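Local coordinates for protein glycosyl hydrolase (Rhizobium leguminosarum bv. trifolii, PDB 5NDX) that probably hydrolyses O-glycosidic bonds as a family 39 glycoside hydrolase, being the bacterial orthologue of human alpha-L-iduronidase, at residues A[274-277]-A[278-281]; A[97-101]-A[102-106]; A[246-249]-A[250-254]. The protein carries 2 engineered substitutions. All blocks are in the same frame, centred on the assembly; numbering follows the deposited sequence.

In the fold
From the N terminus, the three contacts come in series along the TIM-barrel part of the chain, and none nests in or crosses another. Contact 2 (97-106) comes first: its paired turns fold the loop that leads from the third barrel strand, 91-95, to helix 110-131. Contact 3 (246-254) finishes helix 235-252, between strands 216-219 and 261-263, and sets that helix end beside helix 190-200. Contact 1 (274-281) is a short 3-10 turn closing the loop between strand 261-263 and helix 282-300. The contacts are local and separate, with centres 34 to 37 Å apart, and they lie in different parts of the barrel: two in loops after strands, one at a helix end.

Contact 1 of 3, residues A[274-277]-A[278-281]; sequences DHHS and WHGK
Trp278 lays its indole against His276: CB of His276 sits over the five-membered ring, 4.0 Å from the centroid, in a CH-pi contact. Trp278 CG lies between the backbone N and the carbonyl carbon (chi1 50°), which brings the indole back over the preceding residues. The imidazole of His276 is nearly parallel to the indole but slid aside, so the two rings barely overlap; its ND1 is hydrogen-bonded to Asp230. His279 follows and grips His276 O twice. Its backbone N donates almost straight at 3.1 Å (167°), while ND1, 3.0 Å from the same His276 O, approaches in the carbonyl plane on a lone pair through a more bent bond (136°). The His279 ring also lies by the indole, CE1 being on the same face that His276 CB covers. A leucine in place of His279 would probably leave His276 O with the backbone N-H as the remaining one of these two donors, its in-plane lone pair having lost the imidazole. The backbone bond belongs to a 3-10 turn in the TIM-barrel loop between strand 261-263 and helix 282-300, where the side chain of His279 is about 9 Å from the bound iduronide. Gly280 N continues the i to i+3 pattern with Ser277 O at 2.9 Å, and Lys281 N bonds back to Trp278 O at 3.2 Å. The side chain of Lys281 runs out extended to a salt bridge with Glu457, on helix 452-457.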
ATOM      1  N   ASP A 274       5.082  18.571  -1.171  1.00 35.31           N
ATOM      2  CA  ASP A 274       4.514  19.643  -2.000  1.00 36.49           C
ATOM      3  C   ASP A 274       2.993  19.460  -2.097  1.00 38.15           C
ATOM      4  O   ASP A 274       2.507  18.353  -1.881  1.00 35.90           O
ATOM      5  CB  ASP A 274       5.116  19.587  -3.399  1.00 37.89           C
ATOM      6  CG  ASP A 274       6.575  20.000  -3.407  1.00 40.00           C
ATOM      7  OD1 ASP A 274       6.904  20.889  -2.614  1.00 39.55           O
ATOM      8  OD2 ASP A 274       7.359  19.460  -4.210  1.00 40.65           O
ATOM      9  N   HIS A 275       2.254  20.546  -2.341  1.00 36.01           N
ATOM     10  CA  HIS A 275       0.804  20.480  -2.393  1.00 36.58           C
ATOM     11  C   HIS A 275       0.324  20.222  -3.831  1.00 36.04           C
ATOM     12  O   HIS A 275       0.552  21.032  -4.723  1.00 33.89           O
ATOM     13  CB  HIS A 275       0.190  21.735  -1.811  1.00 36.00           C
ATOM     14  CG  HIS A 275       0.566  21.921  -0.395  1.00 38.44           C
ATOM     15  ND1 HIS A 275      -0.035  21.225   0.623  1.00 38.76           N
ATOM     16  CD2 HIS A 275       1.554  22.648   0.177  1.00 40.78           C
ATOM     17  CE1 HIS A 275       0.511  21.564   1.769  1.00 39.75           C
ATOM     18  NE2 HIS A 275       1.471  22.436   1.528  1.00 40.38           N
ATOM     19  N   HIS A 276      -0.179  19.003  -4.043  1.00 33.07           N
ATOM     20  CA  HIS A 276      -0.788  18.614  -5.297  1.00 32.16           C
ATOM     21  C   HIS A 276      -2.097  17.925  -4.892  1.00 31.75           C
ATOM     22  O   HIS A 276      -2.091  16.774  -4.398  1.00 31.70           O
ATOM     23  CB  HIS A 276       0.116  17.660  -6.053  1.00 32.72           C
ATOM     24  CG  HIS A 276       1.479  18.195  -6.353  1.00 33.59           C
ATOM     25  ND1 HIS A 276       1.697  19.212  -7.264  1.00 34.67           N
ATOM     26  CD2 HIS A 276       2.699  17.851  -5.874  1.00 32.73           C
ATOM     27  CE1 HIS A 276       2.992  19.458  -7.341  1.00 33.71           C
ATOM     28  NE2 HIS A 276       3.618  18.657  -6.501  1.00 33.54           N
ATOM     29  N   SER A 277      -3.194  18.640  -5.086  1.00 30.65           N
ATOM     30  CA  SER A 277      -4.501  18.292  -4.577  1.00 31.37           C
ATOM     31  C   SER A 277      -5.130  16.991  -5.110  1.00 31.36           C
ATOM     32  O   SER A 277      -5.960  16.375  -4.446  1.00 30.55           O
ATOM     33  CB  SER A 277      -5.459  19.450  -4.768  1.00 33.02           C
ATOM     34  OG  SER A 277      -5.150  20.461  -3.823  1.00 34.63           O
ATOM     35  N   TRP A 278      -4.689  16.576  -6.277  1.00 31.37           N
ATOM     36  CA  TRP A 278      -5.082  15.322  -6.824  1.00 32.09           C
ATOM     37  C   TRP A 278      -4.738  14.097  -5.947  1.00 31.66           C
ATOM     38  O   TRP A 278      -5.356  13.055  -6.124  1.00 31.19           O
ATOM     39  CB  TRP A 278      -4.509  15.122  -8.234  1.00 30.31           C
ATOM     40  CG  TRP A 278      -3.087  15.346  -8.455  1.00 30.91           C
ATOM     41  CD1 TRP A 278      -2.513  16.491  -9.001  1.00 31.61           C
ATOM     42  CD2 TRP A 278      -2.016  14.413  -8.270  1.00 29.54           C
ATOM     43  NE1 TRP A 278      -1.159  16.326  -9.087  1.00 32.38           N
ATOM     44  CE2 TRP A 278      -0.829  15.064  -8.656  1.00 31.36           C
ATOM     45  CE3 TRP A 278      -1.937  13.101  -7.749  1.00 30.36           C
ATOM     46  CZ2 TRP A 278       0.411  14.437  -8.606  1.00 30.97           C
ATOM     47  CZ3 TRP A 278      -0.740  12.471  -7.740  1.00 30.34           C
ATOM     48  CH2 TRP A 278       0.430  13.134  -8.166  1.00 32.28           C
ATOM     49  N   HIS A 279      -3.805  14.235  -5.008  1.00 29.90           N
ATOM     50  CA  HIS A 279      -3.562  13.169  -4.037  1.00 30.33           C
ATOM     51  C   HIS A 279      -4.778  12.867  -3.165  1.00 30.07           C
ATOM     52  O   HIS A 279      -4.900  11.763  -2.621  1.00 30.02           O
ATOM     53  CB  HIS A 279      -2.383  13.491  -3.153  1.00 31.73           C
ATOM     54  CG  HIS A 279      -1.051  13.341  -3.827  1.00 33.48           C
ATOM     55  ND1 HIS A 279      -0.241  14.413  -4.104  1.00 36.19           N
ATOM     56  CD2 HIS A 279      -0.379  12.249  -4.255  1.00 33.19           C
ATOM     57  CE1 HIS A 279       0.874  14.001  -4.677  1.00 34.56           C
ATOM     58  NE2 HIS A 279       0.803  12.699  -4.816  1.00 36.36           N
ATOM     59  N   GLY A 280      -5.683  13.820  -3.042  1.00 28.72           N
ATOM     60  CA  GLY A 280      -6.895  13.635  -2.232  1.00 29.94           C
ATOM     61  C   GLY A 280      -8.101  13.189  -2.994  1.00 28.58           C
ATOM     62  O   GLY A 280      -9.200  13.055  -2.426  1.00 27.23           O
ATOM     63  N   LYS A 281      -7.920  12.950  -4.288  1.00 29.61           N
ATOM     64  CA  LYS A 281      -9.072  12.686  -5.169  1.00 31.39           C
ATOM     65  C   LYS A 281      -8.903  11.461  -6.050  1.00 29.89           C
ATOM     66  O   LYS A 281      -7.851  10.844  -6.077  1.00 27.53           O
ATOM     67  CB  LYS A 281      -9.351  13.968  -5.989  1.00 34.08           C
ATOM     68  CG  LYS A 281     -10.025  15.011  -5.097  1.00 37.15           C
ATOM     69  CD  LYS A 281     -10.295  16.358  -5.744  1.00 42.14           C
ATOM     70  CE  LYS A 281     -11.147  17.179  -4.759  1.00 42.17           C
ATOM     71  NZ  LYS A 281     -11.166  18.609  -5.025  1.00 43.68           N
TER

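Contact 2 of 3, residues A[97-101]-A[102-106]; sequences MGNPS and GLFTD
Asn99 reaches across to Phe104 with both ends of its amide. OD1 takes the backbone N-H of Phe104 at 2.8 Å, nearly straight (164°) and on a lone pair in the amide plane, while ND2 donates to Phe104 O at 2.9 Å, with that acceptor tilted out of the amide plane. CG lies opposite the backbone N (chi1 -171°), which swings the amide over the turn, and the two bonds together hold the group against rotation. Gly102 passes beside it, its CA 3.6 Å from Asn99 CG, and its N donates to Asn99 O at 3.0 Å. This bond closes a beta turn close to type II, with Pro100 and Ser101 at its corners. Leu103 N then bonds to Pro100 O, closing a second, overlapping turn whose corners, Ser101 and Gly102, both have positive phi. Ser101, solvent-exposed, touches Leu103 CD1 with its CB (3.5 Å), and its OG is hydrogen-bonded to Ala67 N of strand 66-67. Phe104 presents its ring edge to Asn99 OD1 and rests CD1 on Pro100 CD at 4.1 Å, while Trp116 of helix 110-131 meets the ring edge-to-face. In this loop after strand 91-95, the side-chain amide engages N-H and C=O of Phe104 much as a residue facing it in an antiparallel pair would, and so joins the double turn to the chain leading into helix 110-131.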
ATOM      1  N   MET A  97      20.198   0.948   6.919  1.00 43.95           N
ATOM      2  CA  MET A  97      20.366   2.345   6.711  1.00 44.84           C
ATOM      3  C   MET A  97      20.189   3.098   8.000  1.00 45.82           C
ATOM      4  O   MET A  97      19.290   2.811   8.805  1.00 45.16           O
ATOM      5  CB  MET A  97      19.300   2.752   5.701  1.00 48.07           C
ATOM      6  CG  MET A  97      18.972   4.216   5.533  1.00 50.69           C
ATOM      7  SD  MET A  97      17.526   4.451   4.418  1.00 50.73           S
ATOM      8  CE  MET A  97      17.656   6.232   4.262  1.00 51.46           C
ATOM      9  N   GLY A  98      21.018   4.122   8.151  1.00 46.93           N
ATOM     10  CA  GLY A  98      21.074   4.936   9.359  1.00 48.97           C
ATOM     11  C   GLY A  98      22.450   4.784   9.991  1.00 50.61           C
ATOM     12  O   GLY A  98      23.282   3.993   9.519  1.00 50.49           O
ATOM     13  N   ASN A  99      22.677   5.514  11.079  1.00 51.38           N
ATOM     14  CA  ASN A  99      24.036   5.641  11.633  1.00 52.88           C
ATOM     15  C   ASN A  99      23.957   5.777  13.144  1.00 51.12           C
ATOM     16  O   ASN A  99      23.858   6.890  13.665  1.00 51.99           O
ATOM     17  CB  ASN A  99      24.734   6.866  11.015  1.00 52.06           C
ATOM     18  CG  ASN A  99      26.209   6.947  11.378  1.00 55.71           C
ATOM     19  OD1 ASN A  99      26.767   6.085  12.073  1.00 56.89           O
ATOM     20  ND2 ASN A  99      26.860   7.977  10.889  1.00 60.17           N
ATOM     21  N   PRO A 100      23.967   4.657  13.846  1.00 51.18           N
ATOM     22  CA  PRO A 100      23.717   4.738  15.286  1.00 54.51           C
ATOM     23  C   PRO A 100      24.770   5.591  16.027  1.00 57.14           C
ATOM     24  O   PRO A 100      25.954   5.312  15.919  1.00 53.69           O
ATOM     25  CB  PRO A 100      23.791   3.285  15.740  1.00 53.05           C
ATOM     26  CG  PRO A 100      23.560   2.474  14.490  1.00 52.65           C
ATOM     27  CD  PRO A 100      24.229   3.272  13.419  1.00 53.19           C
ATOM     28  N   SER A 101      24.296   6.619  16.729  1.00 58.87           N
ATOM     29  CA  SER A 101      25.121   7.589  17.442  1.00 61.97           C
ATOM     30  C   SER A 101      26.203   8.211  16.549  1.00 64.20           C
ATOM     31  O   SER A 101      27.290   8.451  17.024  1.00 66.46           O
ATOM     32  CB  SER A 101      25.776   6.929  18.662  1.00 62.28           C
ATOM     33  OG  SER A 101      24.831   6.347  19.528  1.00 61.70           O
ATOM     34  N   GLY A 102      25.934   8.421  15.261  1.00 62.16           N
ATOM     35  CA  GLY A 102      26.958   8.913  14.326  1.00 64.05           C
ATOM     36  C   GLY A 102      28.268   8.117  14.230  1.00 65.12           C
ATOM     37  O   GLY A 102      29.245   8.608  13.726  1.00 70.49           O
ATOM     38  N   LEU A 103      28.292   6.878  14.681  1.00 66.15           N
ATOM     39  CA  LEU A 103      29.539   6.100  14.759  1.00 67.27           C
ATOM     40  C   LEU A 103      30.227   5.815  13.449  1.00 66.17           C
ATOM     41  O   LEU A 103      31.419   5.566  13.456  1.00 69.49           O
ATOM     42  CB  LEU A 103      29.297   4.734  15.388  1.00 70.79           C
ATOM     43  CG  LEU A 103      29.509   4.572  16.882  1.00 77.32           C
ATOM     44  CD1 LEU A 103      28.932   5.734  17.673  1.00 77.71           C
ATOM     45  CD2 LEU A 103      28.888   3.242  17.286  1.00 77.38           C
ATOM     46  N   PHE A 104      29.493   5.750  12.348  1.00 62.21           N
ATOM     47  CA  PHE A 104      30.078   5.377  11.065  1.00 60.94           C
ATOM     48  C   PHE A 104      30.459   6.652  10.312  1.00 63.91           C
ATOM     49  O   PHE A 104      29.642   7.535  10.152  1.00 64.06           O
ATOM     50  CB  PHE A 104      29.130   4.441  10.300  1.00 59.25           C
ATOM     51  CG  PHE A 104      28.981   3.095  10.969  1.00 55.94           C
ATOM     52  CD1 PHE A 104      28.077   2.918  12.018  1.00 55.58           C
ATOM     53  CD2 PHE A 104      29.786   2.043  10.609  1.00 53.62           C
ATOM     54  CE1 PHE A 104      27.976   1.703  12.681  1.00 53.98           C
ATOM     55  CE2 PHE A 104      29.698   0.819  11.270  1.00 54.85           C
ATOM     56  CZ  PHE A 104      28.791   0.644  12.302  1.00 54.65           C
ATOM     57  N   THR A 105      31.736   6.790   9.958  1.00 69.11           N
ATOM     58  CA  THR A 105      32.259   7.984   9.250  1.00 69.06           C
ATOM     59  C   THR A 105      33.061   7.706   7.969  1.00 69.27           C
ATOM     60  O   THR A 105      33.340   8.628   7.232  1.00 72.54           O
ATOM     61  CB  THR A 105      33.154   8.770  10.213  1.00 67.02           C
ATOM     62  OG1 THR A 105      34.140   7.878  10.753  1.00 66.65           O
ATOM     63  CG2 THR A 105      32.317   9.347  11.363  1.00 66.35           C
ATOM     64  N   ASP A 106      33.342   6.443   7.654  1.00 70.11           N
ATOM     65  CA  ASP A 106      34.279   6.094   6.588  1.00 73.33           C
ATOM     66  C   ASP A 106      34.178   4.617   6.222  1.00 68.93           C
ATOM     67  O   ASP A 106      34.701   3.756   6.934  1.00 68.53           O
ATOM     68  CB  ASP A 106      35.729   6.428   7.006  1.00 78.74           C
ATOM     69  CG  ASP A 106      36.747   6.254   5.865  1.00 79.79           C
ATOM     70  OD1 ASP A 106      36.353   6.122   4.677  1.00 78.95           O
ATOM     71  OD2 ASP A 106      37.963   6.276   6.179  1.00 84.87           O
TER

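Contact 3 of 3, residues A[246-249]-A[250-254]; sequences VDYL and KEHHP
Tyr248 and His252 cross at about a right angle one helical turn apart, with the imidazole leaning onto one face of the phenol. His252 ND1 stands over that face toward the rim, 3.3 Å from Tyr248 CE2; the two ring planes meet at 47°, so the pair is oblique. The same ND1 makes a weak, bent bond to Tyr248 O at 3.4 Å, while the backbone N of His252 makes the regular helical bond to that oxygen at 3.0 Å. Tyr248 CG lies opposite the backbone N (chi1 178°), and this torsion places the ring beside His252 and His253. His253, the first residue to leave helical geometry, runs alongside the tyrosine and points the same way; its CE1 is 3.9 Å from Tyr248 CE1, which lies near the imidazole plane at the ring edge. His253 ND1 is buried here without a polar partner in the model. On another side of the helix, Val246 and Lys250 lie side by side, the aliphatic CE of Lys250 4.0 Å from Val246 CG1. Leu249 packs its side chain against Met196 of helix 190-200, where His253 also touches, and Tyr248 reaches Arg193. The three rings form an aromatic cluster at the C-terminal end of helix 235-252, a helix lying between two successive strands, 216-219 and 261-263, in the alternating beta-alpha pattern of a TIM barrel.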
ATOM      1  N   VAL A 246      16.817  -2.590 -17.630  1.00 43.62           N
ATOM      2  CA  VAL A 246      16.901  -4.001 -17.979  1.00 44.79           C
ATOM      3  C   VAL A 246      17.780  -4.194 -19.257  1.00 46.42           C
ATOM      4  O   VAL A 246      18.634  -5.065 -19.272  1.00 45.11           O
ATOM      5  CB  VAL A 246      15.497  -4.630 -18.119  1.00 46.52           C
ATOM      6  CG1 VAL A 246      15.569  -6.048 -18.691  1.00 47.99           C
ATOM      7  CG2 VAL A 246      14.797  -4.682 -16.760  1.00 45.92           C
ATOM      8  N   ASP A 247      17.597  -3.378 -20.292  1.00 46.51           N
ATOM      9  CA  ASP A 247      18.448  -3.447 -21.493  1.00 50.05           C
ATOM     10  C   ASP A 247      19.936  -3.256 -21.182  1.00 50.50           C
ATOM     11  O   ASP A 247      20.769  -3.942 -21.745  1.00 52.05           O
ATOM     12  CB  ASP A 247      18.056  -2.400 -22.542  1.00 51.63           C
ATOM     13  CG  ASP A 247      16.743  -2.710 -23.225  1.00 54.92           C
ATOM     14  OD1 ASP A 247      16.330  -3.887 -23.234  1.00 58.85           O
ATOM     15  OD2 ASP A 247      16.123  -1.762 -23.756  1.00 58.08           O
ATOM     16  N   TYR A 248      20.241  -2.321 -20.295  1.00 49.73           N
ATOM     17  CA  TYR A 248      21.573  -2.108 -19.822  1.00 49.85           C
ATOM     18  C   TYR A 248      22.133  -3.370 -19.169  1.00 51.92           C
ATOM     19  O   TYR A 248      23.289  -3.727 -19.410  1.00 52.81           O
ATOM     20  CB  TYR A 248      21.617  -0.927 -18.871  1.00 50.09           C
ATOM     21  CG  TYR A 248      22.977  -0.689 -18.295  1.00 52.84           C
ATOM     22  CD1 TYR A 248      23.395  -1.361 -17.142  1.00 52.67           C
ATOM     23  CD2 TYR A 248      23.859   0.244 -18.884  1.00 52.79           C
ATOM     24  CE1 TYR A 248      24.671  -1.156 -16.608  1.00 54.50           C
ATOM     25  CE2 TYR A 248      25.137   0.461 -18.355  1.00 53.77           C
ATOM     26  CZ  TYR A 248      25.548  -0.249 -17.231  1.00 55.61           C
ATOM     27  OH  TYR A 248      26.806  -0.013 -16.682  1.00 58.67           O
ATOM     28  N   LEU A 249      21.335  -4.045 -18.362  1.00 49.73           N
ATOM     29  CA  LEU A 249      21.768  -5.286 -17.751  1.00 50.97           C
ATOM     30  C   LEU A 249      21.943  -6.406 -18.766  1.00 52.34           C
ATOM     31  O   LEU A 249      22.893  -7.174 -18.638  1.00 50.88           O
ATOM     32  CB  LEU A 249      20.803  -5.781 -16.660  1.00 49.15           C
ATOM     33  CG  LEU A 249      20.577  -4.844 -15.472  1.00 49.53           C
ATOM     34  CD1 LEU A 249      19.417  -5.309 -14.621  1.00 47.82           C
ATOM     35  CD2 LEU A 249      21.815  -4.717 -14.627  1.00 50.25           C
ATOM     36  N   LYS A 250      21.030  -6.528 -19.725  1.00 52.99           N
ATOM     37  CA  LYS A 250      21.118  -7.588 -20.713  1.00 59.04           C
ATOM     38  C   LYS A 250      22.440  -7.448 -21.504  1.00 60.84           C
ATOM     39  O   LYS A 250      23.095  -8.434 -21.739  1.00 56.91           O
ATOM     40  CB  LYS A 250      19.926  -7.613 -21.677  1.00 61.79           C
ATOM     41  CG  LYS A 250      18.608  -8.169 -21.125  1.00 67.59           C
ATOM     42  CD  LYS A 250      17.551  -8.260 -22.245  1.00 72.22           C
ATOM     43  CE  LYS A 250      16.129  -8.542 -21.744  1.00 78.21           C
ATOM     44  NZ  LYS A 250      15.937  -9.763 -20.885  1.00 80.44           N
ATOM     45  N   GLU A 251      22.819  -6.218 -21.852  1.00 62.40           N
ATOM     46  CA  GLU A 251      24.009  -5.953 -22.641  1.00 65.77           C
ATOM     47  C   GLU A 251      25.286  -6.094 -21.825  1.00 65.77           C
ATOM     48  O   GLU A 251      26.210  -6.763 -22.260  1.00 64.28           O
ATOM     49  CB  GLU A 251      23.953  -4.554 -23.242  1.00 70.94           C
ATOM     50  CG  GLU A 251      24.806  -4.386 -24.500  1.00 79.94           C
ATOM     51  CD  GLU A 251      25.284  -2.950 -24.686  1.00 87.20           C
ATOM     52  OE1 GLU A 251      24.704  -2.193 -25.505  1.00 88.41           O
ATOM     53  OE2 GLU A 251      26.237  -2.570 -23.976  1.00 96.65           O
ATOM     54  N   HIS A 252      25.336  -5.471 -20.651  1.00 62.65           N
ATOM     55  CA  HIS A 252      26.565  -5.400 -19.848  1.00 61.03           C
ATOM     56  C   HIS A 252      26.744  -6.419 -18.751  1.00 58.61           C
ATOM     57  O   HIS A 252      27.867  -6.642 -18.327  1.00 55.65           O
ATOM     58  CB  HIS A 252      26.681  -4.030 -19.204  1.00 61.68           C
ATOM     59  CG  HIS A 252      26.944  -2.957 -20.186  1.00 63.82           C
ATOM     60  ND1 HIS A 252      26.030  -1.971 -20.471  1.00 65.38           N
ATOM     61  CD2 HIS A 252      28.001  -2.745 -20.996  1.00 65.35           C
ATOM     62  CE1 HIS A 252      26.526  -1.175 -21.399  1.00 66.14           C
ATOM     63  NE2 HIS A 252      27.722  -1.626 -21.734  1.00 66.76           N
ATOM     64  N   HIS A 253      25.653  -6.961 -18.217  1.00 55.95           N
ATOM     65  CA  HIS A 253      25.728  -7.880 -17.084  1.00 54.66           C
ATOM     66  C   HIS A 253      24.676  -8.964 -17.252  1.00 54.87           C
ATOM     67  O   HIS A 253      23.798  -9.120 -16.396  1.00 56.69           O
ATOM     68  CB  HIS A 253      25.553  -7.144 -15.736  1.00 54.54           C
ATOM     69  CG  HIS A 253      26.508  -6.014 -15.515  1.00 54.41           C
ATOM     70  ND1 HIS A 253      26.120  -4.690 -15.585  1.00 56.28           N
ATOM     71  CD2 HIS A 253      27.834  -5.993 -15.243  1.00 55.36           C
ATOM     72  CE1 HIS A 253      27.151  -3.904 -15.336  1.00 52.70           C
ATOM     73  NE2 HIS A 253      28.208  -4.671 -15.139  1.00 55.79           N
ATOM     74  N   PRO A 254      24.754  -9.730 -18.358  1.00 56.86           N
ATOM     75  CA  PRO A 254      23.703 -10.711 -18.680  1.00 56.83           C
ATOM     76  C   PRO A 254      23.412 -11.719 -17.574  1.00 57.07           C
ATOM     77  O   PRO A 254      22.293 -12.194 -17.474  1.00 56.41           O
ATOM     78  CB  PRO A 254      24.240 -11.422 -19.945  1.00 58.10           C
ATOM     79  CG  PRO A 254      25.722 -11.132 -19.978  1.00 58.58           C
ATOM     80  CD  PRO A 254      25.857  -9.768 -19.349  1.00 59.39           C
TER